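Local coordinates for ribokinase, putative (Burkholderia thailandensis, PDB 3B1N), which probably phosphorylates nucleosides such as inosine and mizoribine, as a nucleoside kinase of the PfkB (ribokinase) family, at residues Thr3-Ser8 with Tyr55-Leu60; Ala139-Asp144 with Gln151-Leu156; Pro162-Pro167 with Gly257-Gly262; Ser277-Leu282 with Gln290-Thr295. One frame throughout, in Å; residues are numbered along the deposited sequence.

Interaction 1: Thr3-Ser8 with Tyr55-Leu60; sequences TLICGS and YALNLL. With MZR (5-hydroxy-1-(beta-D-ribofuranosyl)-1H-imidazole-4-carboxamide), chain F.
Leu57 meets Thr3 through a single branch, the methyl CD2, which settles over the fork of the threonine side chain. It lies 3.7 Å from Thr3 CB, 4.0 Å from Thr3 CG2 and 4.1 Å from Thr3 OG1, so the methyl rests against CB and both of its branches, and the two side chains meet at a slant. With CG of Leu57 extended opposite its own backbone N (chi1 -178°), the leucine reaches out from helix 49-59 toward the sheet: CD2 faces the strand and CD1 packs on Tyr261 of helix 251-264; Ala64 also touches the leucine. Ile5 adds a lighter touch, its CD1 lying 4.3 Å from the same Leu57 CD2. Thr3 and Ile5 alternate with Leu4 and so share one face of the strand; Ile5 also packs on Leu260. The contact itself is small, with 83 Å² buried, and made by van der Waals contact, mostly between carbons.

Beyond the end of the strand the chain reaches the nucleoside pocket. Ser8 OG hydrogen-bonds O3 of the bound mizoribine (MZR) at 2.6 Å and is also bonded to Cys49 N, at the start of the helix that carries Leu57. A largely parallel sheet with a helix packed on it, and a ligand site at the C-terminal ends of its strands, is the hallmark of the Rossmann-like ribokinase fold.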
# COMPACT_ATOMS: atom_id res chain seq x y z
N THR B 3 -24.20 -2.92 -22.86
CA THR B 3 -23.94 -1.92 -21.83
C THR B 3 -22.46 -1.54 -21.89
O THR B 3 -21.61 -2.43 -21.93
CB THR B 3 -24.26 -2.52 -20.42
OG1 THR B 3 -25.67 -2.85 -20.43
CG2 THR B 3 -23.99 -1.50 -19.31
N LEU B 4 -22.20 -0.24 -22.05
CA LEU B 4 -20.82 0.24 -22.27
C LEU B 4 -20.18 0.46 -20.91
O LEU B 4 -20.73 1.18 -20.05
CB LEU B 4 -20.80 1.58 -23.02
CG LEU B 4 -19.45 2.07 -23.54
CD1 LEU B 4 -18.96 1.17 -24.69
CD2 LEU B 4 -19.55 3.54 -24.01
N ILE B 5 -19.01 -0.18 -20.72
CA ILE B 5 -18.36 -0.09 -19.40
C ILE B 5 -17.05 0.68 -19.56
O ILE B 5 -16.06 0.09 -19.97
CB ILE B 5 -18.06 -1.52 -18.85
CG1 ILE B 5 -19.27 -2.47 -18.97
CG2 ILE B 5 -17.54 -1.39 -17.39
CD1 ILE B 5 -20.48 -2.00 -18.22
N CYS B 6 -17.07 1.95 -19.19
CA CYS B 6 -15.89 2.81 -19.38
C CYS B 6 -15.10 2.87 -18.09
O CYS B 6 -15.63 3.18 -17.03
CB CYS B 6 -16.32 4.21 -19.71
SG CYS B 6 -17.31 4.36 -21.20
N GLY B 7 -13.83 2.50 -18.14
CA GLY B 7 -13.04 2.59 -16.91
C GLY B 7 -11.70 1.94 -17.15
O GLY B 7 -11.37 1.50 -18.24
N SER B 8 -10.91 1.89 -16.08
CA SER B 8 -9.57 1.31 -16.19
C SER B 8 -9.59 -0.18 -16.51
O SER B 8 -10.51 -0.92 -16.11
CB SER B 8 -8.80 1.53 -14.90
OG SER B 8 -9.49 0.94 -13.80
N TYR B 55 -16.87 -8.02 -15.92
CA TYR B 55 -16.82 -9.45 -15.54
C TYR B 55 -18.12 -9.80 -14.79
O TYR B 55 -18.70 -10.87 -15.05
CB TYR B 55 -15.57 -9.70 -14.68
CG TYR B 55 -15.45 -11.12 -14.20
CD1 TYR B 55 -14.98 -12.12 -15.06
CD2 TYR B 55 -15.83 -11.46 -12.92
CE1 TYR B 55 -14.92 -13.45 -14.64
CE2 TYR B 55 -15.73 -12.79 -12.49
CZ TYR B 55 -15.29 -13.75 -13.34
OH TYR B 55 -15.20 -15.09 -12.96
N ALA B 56 -18.53 -8.95 -13.86
CA ALA B 56 -19.77 -9.17 -13.10
C ALA B 56 -20.99 -9.18 -14.01
O ALA B 56 -21.82 -10.10 -13.91
CB ALA B 56 -19.92 -8.14 -12.01
N LEU B 57 -21.06 -8.24 -14.94
CA LEU B 57 -22.22 -8.17 -15.84
C LEU B 57 -22.23 -9.43 -16.70
O LEU B 57 -23.32 -10.02 -16.94
CB LEU B 57 -22.19 -6.86 -16.61
CG LEU B 57 -23.38 -6.68 -17.54
CD1 LEU B 57 -24.67 -6.75 -16.69
CD2 LEU B 57 -23.23 -5.29 -18.13
N ASN B 58 -21.06 -9.90 -17.14
CA ASN B 58 -20.93 -11.11 -17.96
C ASN B 58 -21.33 -12.37 -17.21
O ASN B 58 -21.99 -13.29 -17.78
CB ASN B 58 -19.48 -11.19 -18.50
CG ASN B 58 -19.32 -12.21 -19.59
OD1 ASN B 58 -19.99 -12.11 -20.64
ND2 ASN B 58 -18.48 -13.20 -19.36
N LEU B 59 -20.98 -12.46 -15.92
CA LEU B 59 -21.44 -13.61 -15.12
C LEU B 59 -22.96 -13.67 -15.08
O LEU B 59 -23.52 -14.77 -14.99
CB LEU B 59 -20.97 -13.45 -13.66
CG LEU B 59 -19.51 -13.73 -13.36
CD1 LEU B 59 -19.28 -13.37 -11.88
CD2 LEU B 59 -19.12 -15.20 -13.63
N LEU B 60 -23.60 -12.52 -15.12
CA LEU B 60 -25.09 -12.47 -15.01
C LEU B 60 -25.75 -12.76 -16.38
O LEU B 60 -26.98 -12.88 -16.46
CB LEU B 60 -25.55 -11.16 -14.45
CG LEU B 60 -25.22 -10.97 -12.94
CD1 LEU B 60 -25.27 -9.53 -12.52
CD2 LEU B 60 -26.24 -11.86 -12.13
N1 MZR F . -7.89 4.84 -11.50
O3 MZR F . -8.78 2.20 -11.64
C4 MZR F . -8.15 2.18 -10.38
C5 MZR F . -7.49 3.30 -9.75
C6 MZR F . -7.34 4.64 -10.32
O6 MZR F . -6.70 5.46 -9.62
N7 MZR F . -7.06 2.78 -8.57
C8 MZR F . -7.44 1.48 -8.50
N9 MZR F . -8.11 1.09 -9.62
C1' MZR F . -8.71 -0.23 -9.88
C2' MZR F . -7.86 -1.45 -9.62
O2' MZR F . -7.24 -1.78 -10.85
C3' MZR F . -8.90 -2.47 -9.07
O3' MZR F . -9.08 -3.66 -9.84
C4' MZR F . -10.18 -1.69 -8.99
O4' MZR F . -9.76 -0.34 -8.92
C5' MZR F . -10.97 -2.06 -7.75
O5' MZR F . -12.19 -1.28 -7.79

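Interaction 2: Ala139-Asp144 with Gln151-Leu156; sequences AIVGPD and QHTEEL
Val141 and Leu156 press together most closely, their methyls CG2 and CD1 only 3.5 Å apart, tighter than ordinary van der Waals contact; the two side chains run antiparallel alongside one another. Ala139 CB fits against the fork of the leucine, 3.8 Å from Leu156 CD1 and 3.9 Å from Leu156 CD2. Val141 spreads its two branches along the helix: CG2 also rests on His152 CB at 3.7 Å, and CG1 meets Thr153 CG2 at 3.9 Å. Thr153 can offer that methyl because its OG1 is turned back to the carbonyl of Val150.

Further along, the packing gives way to a looser polar end, bridged by one water though both residues are buried. Asp144 OD2 lies at the edge of the His152 ring, near its plane, but 4.1 Å from NE2, too far for a direct bond. The water closes the gap, 2.6 Å from Asp144 OD2 and hydrogen-bonded to His152 NE2 as well. Carboxylate and ring are turned 52° apart.

Strand 138-141 and helix 146-158 run nearly antiparallel here, their axes at 150°. Phe163 of the next strand packs on Ala139, Thr153 and Leu156, completing a beta-alpha-beta unit of the Rossmann-like sheet.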
# COMPACT_ATOMS: atom_id res chain seq x y z
N ALA B 139 -24.77 2.78 -19.73
CA ALA B 139 -23.30 2.83 -19.55
C ALA B 139 -22.94 3.10 -18.11
O ALA B 139 -23.77 3.52 -17.31
CB ALA B 139 -22.70 3.93 -20.45
N ILE B 140 -21.64 2.94 -17.80
CA ILE B 140 -21.08 3.44 -16.56
C ILE B 140 -19.75 4.09 -16.92
O ILE B 140 -19.04 3.59 -17.80
CB ILE B 140 -20.84 2.28 -15.54
CG1 ILE B 140 -20.32 2.88 -14.19
CG2 ILE B 140 -20.00 1.13 -16.11
CD1 ILE B 140 -20.53 1.86 -13.01
N VAL B 141 -19.46 5.19 -16.24
CA VAL B 141 -18.13 5.83 -16.34
C VAL B 141 -17.49 5.69 -14.96
O VAL B 141 -17.96 6.28 -13.98
CB VAL B 141 -18.24 7.30 -16.73
CG1 VAL B 141 -16.81 7.97 -16.72
CG2 VAL B 141 -18.94 7.46 -18.14
N GLY B 142 -16.42 4.89 -14.88
CA GLY B 142 -15.74 4.67 -13.64
C GLY B 142 -14.33 5.21 -13.67
O GLY B 142 -13.94 5.86 -14.65
N PRO B 143 -13.54 4.93 -12.63
CA PRO B 143 -12.22 5.50 -12.51
C PRO B 143 -11.37 5.14 -13.72
O PRO B 143 -11.40 4.00 -14.21
CB PRO B 143 -11.66 4.82 -11.27
CG PRO B 143 -12.89 4.63 -10.40
CD PRO B 143 -13.92 4.17 -11.43
N ASP B 144 -10.60 6.11 -14.18
CA ASP B 144 -9.93 6.02 -15.48
C ASP B 144 -9.00 7.21 -15.58
O ASP B 144 -8.93 8.01 -14.66
CB ASP B 144 -11.00 6.13 -16.60
CG ASP B 144 -10.65 5.39 -17.86
OD1 ASP B 144 -9.50 5.07 -18.15
OD2 ASP B 144 -11.62 5.09 -18.60
N GLN B 151 -14.50 13.32 -20.53
CA GLN B 151 -14.92 13.18 -21.91
C GLN B 151 -16.08 12.19 -22.04
O GLN B 151 -17.03 12.41 -22.74
CB GLN B 151 -13.75 12.66 -22.73
CG GLN B 151 -13.94 12.67 -24.21
CD GLN B 151 -12.75 12.04 -24.90
OE1 GLN B 151 -11.76 12.71 -25.21
NE2 GLN B 151 -12.80 10.72 -25.04
N HIS B 152 -15.94 11.05 -21.38
CA HIS B 152 -17.00 10.03 -21.50
C HIS B 152 -18.32 10.55 -20.95
O HIS B 152 -19.40 10.28 -21.52
CB HIS B 152 -16.62 8.73 -20.77
CG HIS B 152 -15.44 8.03 -21.35
ND1 HIS B 152 -15.06 8.12 -22.68
CD2 HIS B 152 -14.58 7.15 -20.77
CE1 HIS B 152 -13.98 7.38 -22.87
NE2 HIS B 152 -13.68 6.78 -21.72
N THR B 153 -18.25 11.28 -19.83
CA THR B 153 -19.47 11.83 -19.25
C THR B 153 -20.14 12.83 -20.17
O THR B 153 -21.37 12.79 -20.32
CB THR B 153 -19.29 12.40 -17.85
OG1 THR B 153 -18.47 13.56 -17.88
CG2 THR B 153 -18.64 11.36 -16.98
N GLU B 154 -19.33 13.72 -20.75
CA GLU B 154 -19.87 14.70 -21.70
C GLU B 154 -20.52 14.01 -22.89
O GLU B 154 -21.65 14.36 -23.29
CB GLU B 154 -18.77 15.69 -22.15
CG GLU B 154 -18.28 16.62 -21.02
CD GLU B 154 -19.30 17.72 -20.67
OE1 GLU B 154 -20.27 17.95 -21.44
OE2 GLU B 154 -19.12 18.36 -19.62
N GLU B 155 -19.85 13.03 -23.46
CA GLU B 155 -20.30 12.37 -24.67
C GLU B 155 -21.52 11.51 -24.44
O GLU B 155 -22.44 11.48 -25.23
CB GLU B 155 -19.19 11.57 -25.28
CG GLU B 155 -18.12 12.50 -25.87
CD GLU B 155 -17.05 11.78 -26.58
OE1 GLU B 155 -17.17 10.54 -26.69
OE2 GLU B 155 -16.07 12.46 -27.04
N LEU B 156 -21.54 10.77 -23.33
CA LEU B 156 -22.71 9.96 -23.09
C LEU B 156 -23.95 10.82 -22.86
O LEU B 156 -25.06 10.47 -23.31
CB LEU B 156 -22.47 8.97 -21.92
CG LEU B 156 -21.50 7.85 -22.24
CD1 LEU B 156 -21.00 7.28 -20.91
CD2 LEU B 156 -22.16 6.74 -23.09
O HOH W 1 -12.32 4.30 -21.01

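Interaction 3: Pro162-Pro167 with Gly257-Gly262; sequences PFIFDP and GGLLYG
Ile164 meets Leu259 and Leu260 where the central sheet of this Rossmann-like, ribokinase-type fold receives helix 251-264. Gly250 lies just before the helix and Gly252 and Asp253 are in its first turn, where Gly252 N binds ADP; the present contact lies further along, the side chain of Leu259 being about 10 Å from the bound ADP.

The apolar part makes up the whole direct contact. Ile164 carries its CD1 at the end of an extended chain (chi2 -178°), which takes this methyl across to the helix. Leu260 leaves its backbone to one side, yet its CD2 swings in to the isoleucine, and the two side chains lie askew to each other. Leu259 comes from the neighbouring helix position, so that CD1 of the isoleucine touches two consecutive leucines. Burial is modest, 114 Å², and Leu260 also packs on Leu138 and Ile53.

Polar groups of the two segments have partners outside this contact. In the conformer given, Asp166 OD1, just past the strand, forms a salt bridge with Arg256, one residue ahead of the helical segment. As a separate, aromatic interaction, the ring of Tyr261 stacks on that of His265.

Phe163 and Phe165 turn to the other face of the sheet, toward helix 146-158. At the centre of the contact, Ile164 CD1 is 3.7 Å from Leu260 CD2 and 4.1 Å from Leu259 CD2.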
# COMPACT_ATOMS: atom_id res chain seq x y z
N PRO B 162 -28.31 6.69 -20.89
CA PRO B 162 -28.34 6.75 -19.40
C PRO B 162 -27.04 6.14 -18.86
O PRO B 162 -26.59 5.14 -19.39
CB PRO B 162 -29.54 5.90 -19.01
CG PRO B 162 -29.98 5.17 -20.23
CD PRO B 162 -29.30 5.73 -21.44
N PHE B 163 -26.43 6.76 -17.86
CA PHE B 163 -25.17 6.20 -17.36
C PHE B 163 -25.02 6.45 -15.89
O PHE B 163 -25.45 7.48 -15.33
CB PHE B 163 -23.93 6.72 -18.16
CG PHE B 163 -23.63 8.19 -17.96
CD1 PHE B 163 -22.64 8.61 -17.06
CD2 PHE B 163 -24.31 9.16 -18.68
CE1 PHE B 163 -22.33 9.96 -16.88
CE2 PHE B 163 -24.00 10.53 -18.52
CZ PHE B 163 -23.02 10.94 -17.64
N ILE B 164 -24.39 5.47 -15.22
CA ILE B 164 -23.92 5.66 -13.85
C ILE B 164 -22.57 6.37 -13.88
O ILE B 164 -21.71 5.98 -14.66
CB ILE B 164 -23.69 4.26 -13.18
CG1 ILE B 164 -24.98 3.42 -13.17
CG2 ILE B 164 -23.19 4.49 -11.71
CD1 ILE B 164 -24.81 2.04 -12.48
N PHE B 165 -22.42 7.37 -13.03
CA PHE B 165 -21.13 8.04 -12.80
C PHE B 165 -20.55 7.52 -11.49
O PHE B 165 -21.17 7.63 -10.43
CB PHE B 165 -21.34 9.54 -12.76
CG PHE B 165 -20.09 10.34 -12.50
CD1 PHE B 165 -18.95 10.15 -13.28
CD2 PHE B 165 -20.08 11.32 -11.53
CE1 PHE B 165 -17.79 10.92 -13.04
CE2 PHE B 165 -18.93 12.06 -11.27
CZ PHE B 165 -17.80 11.85 -12.04
N ASP B 166 -19.35 6.93 -11.57
CA ASP B 166 -18.67 6.28 -10.50
C ASP B 166 -17.24 6.96 -10.39
O ASP B 166 -16.31 6.32 -10.92
CB ASP B 166 -18.67 4.82 -11.03
CG ASP B 166 -17.83 3.85 -10.24
OD1 ASP B 166 -17.62 4.06 -9.04
OD2 ASP B 166 -17.40 2.82 -10.88
N PRO B 167 -17.08 8.18 -9.79
CA PRO B 167 -15.77 8.84 -9.80
C PRO B 167 -14.72 8.01 -9.05
O PRO B 167 -13.56 7.90 -9.51
CB PRO B 167 -16.05 10.23 -9.22
CG PRO B 167 -17.35 10.09 -8.42
CD PRO B 167 -18.12 9.02 -9.14
N GLY B 257 -21.78 -4.14 -11.40
CA GLY B 257 -22.23 -5.10 -12.43
C GLY B 257 -23.66 -5.55 -12.16
O GLY B 257 -24.51 -5.56 -13.10
N GLY B 258 -23.97 -5.90 -10.91
CA GLY B 258 -25.33 -6.36 -10.61
C GLY B 258 -26.33 -5.24 -10.76
O GLY B 258 -27.47 -5.46 -11.24
N LEU B 259 -25.97 -4.06 -10.31
CA LEU B 259 -26.87 -2.91 -10.46
C LEU B 259 -27.16 -2.65 -11.93
O LEU B 259 -28.34 -2.44 -12.29
CB LEU B 259 -26.26 -1.69 -9.81
CG LEU B 259 -27.30 -0.68 -9.39
CD1 LEU B 259 -27.99 -1.18 -8.12
CD2 LEU B 259 -26.62 0.66 -9.13
N LEU B 260 -26.13 -2.65 -12.79
CA LEU B 260 -26.31 -2.40 -14.23
C LEU B 260 -27.23 -3.48 -14.82
O LEU B 260 -28.10 -3.16 -15.65
CB LEU B 260 -24.97 -2.40 -15.00
CG LEU B 260 -24.12 -1.19 -14.71
CD1 LEU B 260 -22.71 -1.55 -15.19
CD2 LEU B 260 -24.69 -0.01 -15.54
N TYR B 261 -27.07 -4.74 -14.42
CA TYR B 261 -27.93 -5.80 -14.96
C TYR B 261 -29.38 -5.52 -14.53
O TYR B 261 -30.31 -5.62 -15.37
CB TYR B 261 -27.49 -7.16 -14.38
CG TYR B 261 -28.28 -8.30 -14.95
CD1 TYR B 261 -27.92 -8.87 -16.15
CD2 TYR B 261 -29.42 -8.76 -14.27
CE1 TYR B 261 -28.62 -9.92 -16.69
CE2 TYR B 261 -30.16 -9.82 -14.81
CZ TYR B 261 -29.74 -10.38 -16.01
OH TYR B 261 -30.47 -11.45 -16.55
N GLY B 262 -29.58 -5.16 -13.26
CA GLY B 262 -30.95 -4.88 -12.76
C GLY B 262 -31.56 -3.70 -13.53
O GLY B 262 -32.74 -3.76 -13.94

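Interaction 4: Ser277-Leu282 with Gln290-Thr295; sequences SLMGAL and QTYAPT. With ADP (adenosine-5'-diphosphate), chain G.
Tyr292 puts its CG between its own backbone N and carbonyl carbon (chi1 76°), which swings the ring back over the last turns of helix 269-284, while Met279 is bent at both chi2 (-63°) and chi3 (-76°), curling its methyl toward that ring. Met279 CE arrives at the ring edge, near its plane, 3.7 Å from Tyr292 OH and 4.0 Å from Tyr292 CE2, and the two side chains stand roughly perpendicular.

Leu282 supplies the rest of the surface together with Pro294. Its CB packs 3.9 Å from Tyr292 CD2, and its carbonyl O comes within 3.6 Å of Tyr292 CB, so backbone as well as side chain supports the base of the tyrosine. Its CD1 reaches Pro294 CG at 4.2 Å, a looser touch.

Other residues of the same helix serve the nucleotide. Ser277 OG accepts a hydrogen bond of 3.3 Å from O2' of ADP and is held as well by Pro238 O, and Gly280, having no side chain, lets its CA approach O4' of the ribose to 3.5 Å.

Around the contact, helix 49-59 lays Ala56 and Leu59 against Tyr292, whose carbonyl is bound by Tyr55 OH; Ala254 of helix 251-264 touches both Met279 and Tyr292, and Ile299 of helix 296-307 packs on Pro294.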
# COMPACT_ATOMS: atom_id res chain seq x y z
N SER B 277 -25.82 -6.33 -4.18
CA SER B 277 -25.35 -6.71 -2.84
C SER B 277 -24.90 -8.17 -2.83
O SER B 277 -23.79 -8.51 -2.33
CB SER B 277 -26.50 -6.50 -1.87
OG SER B 277 -26.02 -6.80 -0.57
N LEU B 278 -25.67 -9.03 -3.49
CA LEU B 278 -25.28 -10.43 -3.62
C LEU B 278 -23.98 -10.57 -4.38
O LEU B 278 -23.07 -11.31 -3.95
CB LEU B 278 -26.36 -11.26 -4.29
CG LEU B 278 -26.01 -12.68 -4.64
CD1 LEU B 278 -25.66 -13.50 -3.42
CD2 LEU B 278 -27.19 -13.31 -5.40
N MET B 279 -23.84 -9.85 -5.50
CA MET B 279 -22.56 -9.99 -6.25
C MET B 279 -21.36 -9.55 -5.40
O MET B 279 -20.32 -10.23 -5.48
CB MET B 279 -22.64 -9.15 -7.53
CG MET B 279 -23.73 -9.67 -8.53
SD MET B 279 -23.47 -11.30 -9.17
CE MET B 279 -22.16 -11.01 -10.39
N GLY B 280 -21.51 -8.49 -4.61
CA GLY B 280 -20.46 -8.06 -3.70
C GLY B 280 -20.07 -9.17 -2.73
O GLY B 280 -18.86 -9.41 -2.46
N ALA B 281 -21.07 -9.86 -2.20
CA ALA B 281 -20.78 -11.00 -1.27
C ALA B 281 -20.18 -12.20 -1.92
O ALA B 281 -19.36 -12.90 -1.30
CB ALA B 281 -22.07 -11.40 -0.52
N LEU B 282 -20.55 -12.50 -3.16
CA LEU B 282 -19.94 -13.65 -3.83
C LEU B 282 -18.48 -13.37 -4.16
O LEU B 282 -17.61 -14.22 -4.07
CB LEU B 282 -20.70 -14.01 -5.10
CG LEU B 282 -22.16 -14.33 -4.84
CD1 LEU B 282 -22.89 -14.47 -6.16
CD2 LEU B 282 -22.20 -15.68 -4.06
N GLN B 290 -11.81 -10.75 -9.78
CA GLN B 290 -12.57 -11.51 -10.78
C GLN B 290 -12.42 -13.02 -10.66
O GLN B 290 -12.75 -13.75 -11.60
CB GLN B 290 -12.19 -11.07 -12.20
CG GLN B 290 -12.39 -9.58 -12.54
CD GLN B 290 -11.80 -9.25 -13.91
OE1 GLN B 290 -11.78 -10.12 -14.83
NE2 GLN B 290 -11.42 -8.00 -14.12
N THR B 291 -12.00 -13.55 -9.52
CA THR B 291 -11.82 -15.00 -9.51
C THR B 291 -13.07 -15.77 -9.09
O THR B 291 -13.21 -16.95 -9.48
CB THR B 291 -10.59 -15.44 -8.73
OG1 THR B 291 -10.81 -15.24 -7.33
CG2 THR B 291 -9.40 -14.62 -9.18
N TYR B 292 -13.98 -15.12 -8.37
CA TYR B 292 -15.31 -15.71 -8.16
C TYR B 292 -15.95 -16.05 -9.49
O TYR B 292 -15.88 -15.28 -10.45
CB TYR B 292 -16.20 -14.81 -7.29
CG TYR B 292 -16.80 -13.57 -7.97
CD1 TYR B 292 -15.98 -12.58 -8.55
CD2 TYR B 292 -18.19 -13.41 -8.04
CE1 TYR B 292 -16.58 -11.47 -9.16
CE2 TYR B 292 -18.78 -12.31 -8.63
CZ TYR B 292 -17.93 -11.34 -9.21
OH TYR B 292 -18.53 -10.27 -9.82
N ALA B 293 -16.47 -17.27 -9.60
CA ALA B 293 -17.04 -17.70 -10.86
C ALA B 293 -18.34 -18.50 -10.63
O ALA B 293 -18.45 -19.67 -11.11
CB ALA B 293 -15.99 -18.53 -11.65
N PRO B 294 -19.34 -17.91 -9.96
CA PRO B 294 -20.65 -18.54 -9.84
C PRO B 294 -21.31 -18.76 -11.20
O PRO B 294 -21.21 -17.93 -12.11
CB PRO B 294 -21.46 -17.55 -8.98
CG PRO B 294 -20.86 -16.19 -9.41
CD PRO B 294 -19.38 -16.48 -9.54
N THR B 295 -22.00 -19.89 -11.33
CA THR B 295 -22.85 -20.06 -12.47
C THR B 295 -24.06 -19.18 -12.31
O THR B 295 -24.42 -18.68 -11.22
CB THR B 295 -23.33 -21.51 -12.64
OG1 THR B 295 -24.17 -21.85 -11.54
CG2 THR B 295 -22.14 -22.47 -12.73
PB ADP G . -15.94 -0.62 -2.56
O1B ADP G . -15.22 0.21 -1.51
O2B ADP G . -16.36 0.26 -3.70
O3B ADP G . -15.35 -1.90 -3.05
PA ADP G . -17.89 -1.57 -0.49
O1A ADP G . -16.74 -1.98 0.43
O2A ADP G . -18.89 -0.56 -0.02
O3A ADP G . -17.41 -0.99 -1.88
O5' ADP G . -18.53 -2.96 -0.83
C5' ADP G . -19.53 -2.96 -1.85
C4' ADP G . -20.65 -3.97 -1.59
O4' ADP G . -20.08 -5.29 -1.53
C3' ADP G . -21.38 -3.77 -0.24
O3' ADP G . -22.39 -2.76 -0.34
C2' ADP G . -21.82 -5.18 0.04
O2' ADP G . -23.05 -5.46 -0.67
C1' ADP G . -20.73 -6.05 -0.52
N9 ADP G . -19.73 -6.33 0.54
C8 ADP G . -18.59 -5.64 0.86
N7 ADP G . -17.99 -6.22 1.96
C5 ADP G . -18.78 -7.20 2.36
C6 ADP G . -18.75 -8.16 3.46
N6 ADP G . -17.70 -8.11 4.33
N1 ADP G . -19.74 -9.03 3.57
C2 ADP G . -20.78 -9.06 2.70
N3 ADP G . -20.85 -8.22 1.66
C4 ADP G . -19.93 -7.28 1.46

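Overall arrangement
Interactions 1, 2 and 3 belong to one sheet, whose strands 3-6, 138-141 and 163-165 lie side by side. Interactions 1 and 3 are the more central pair, with helices 49-59 and 251-264 on the same face of the sheet; interaction 2 packs helix 146-158 on the other face. Interaction 4 joins a helix to a loop instead, about 25 Å from interaction 2 between centres, and touches the helix of interaction 1. Its touching residues include partly exposed Pro294, whereas those of the other three are all buried. Chemistry follows place: methyl packing in 1 and 3, the same plus a water-bridged polar end in 2, and an aromatic ring in 4.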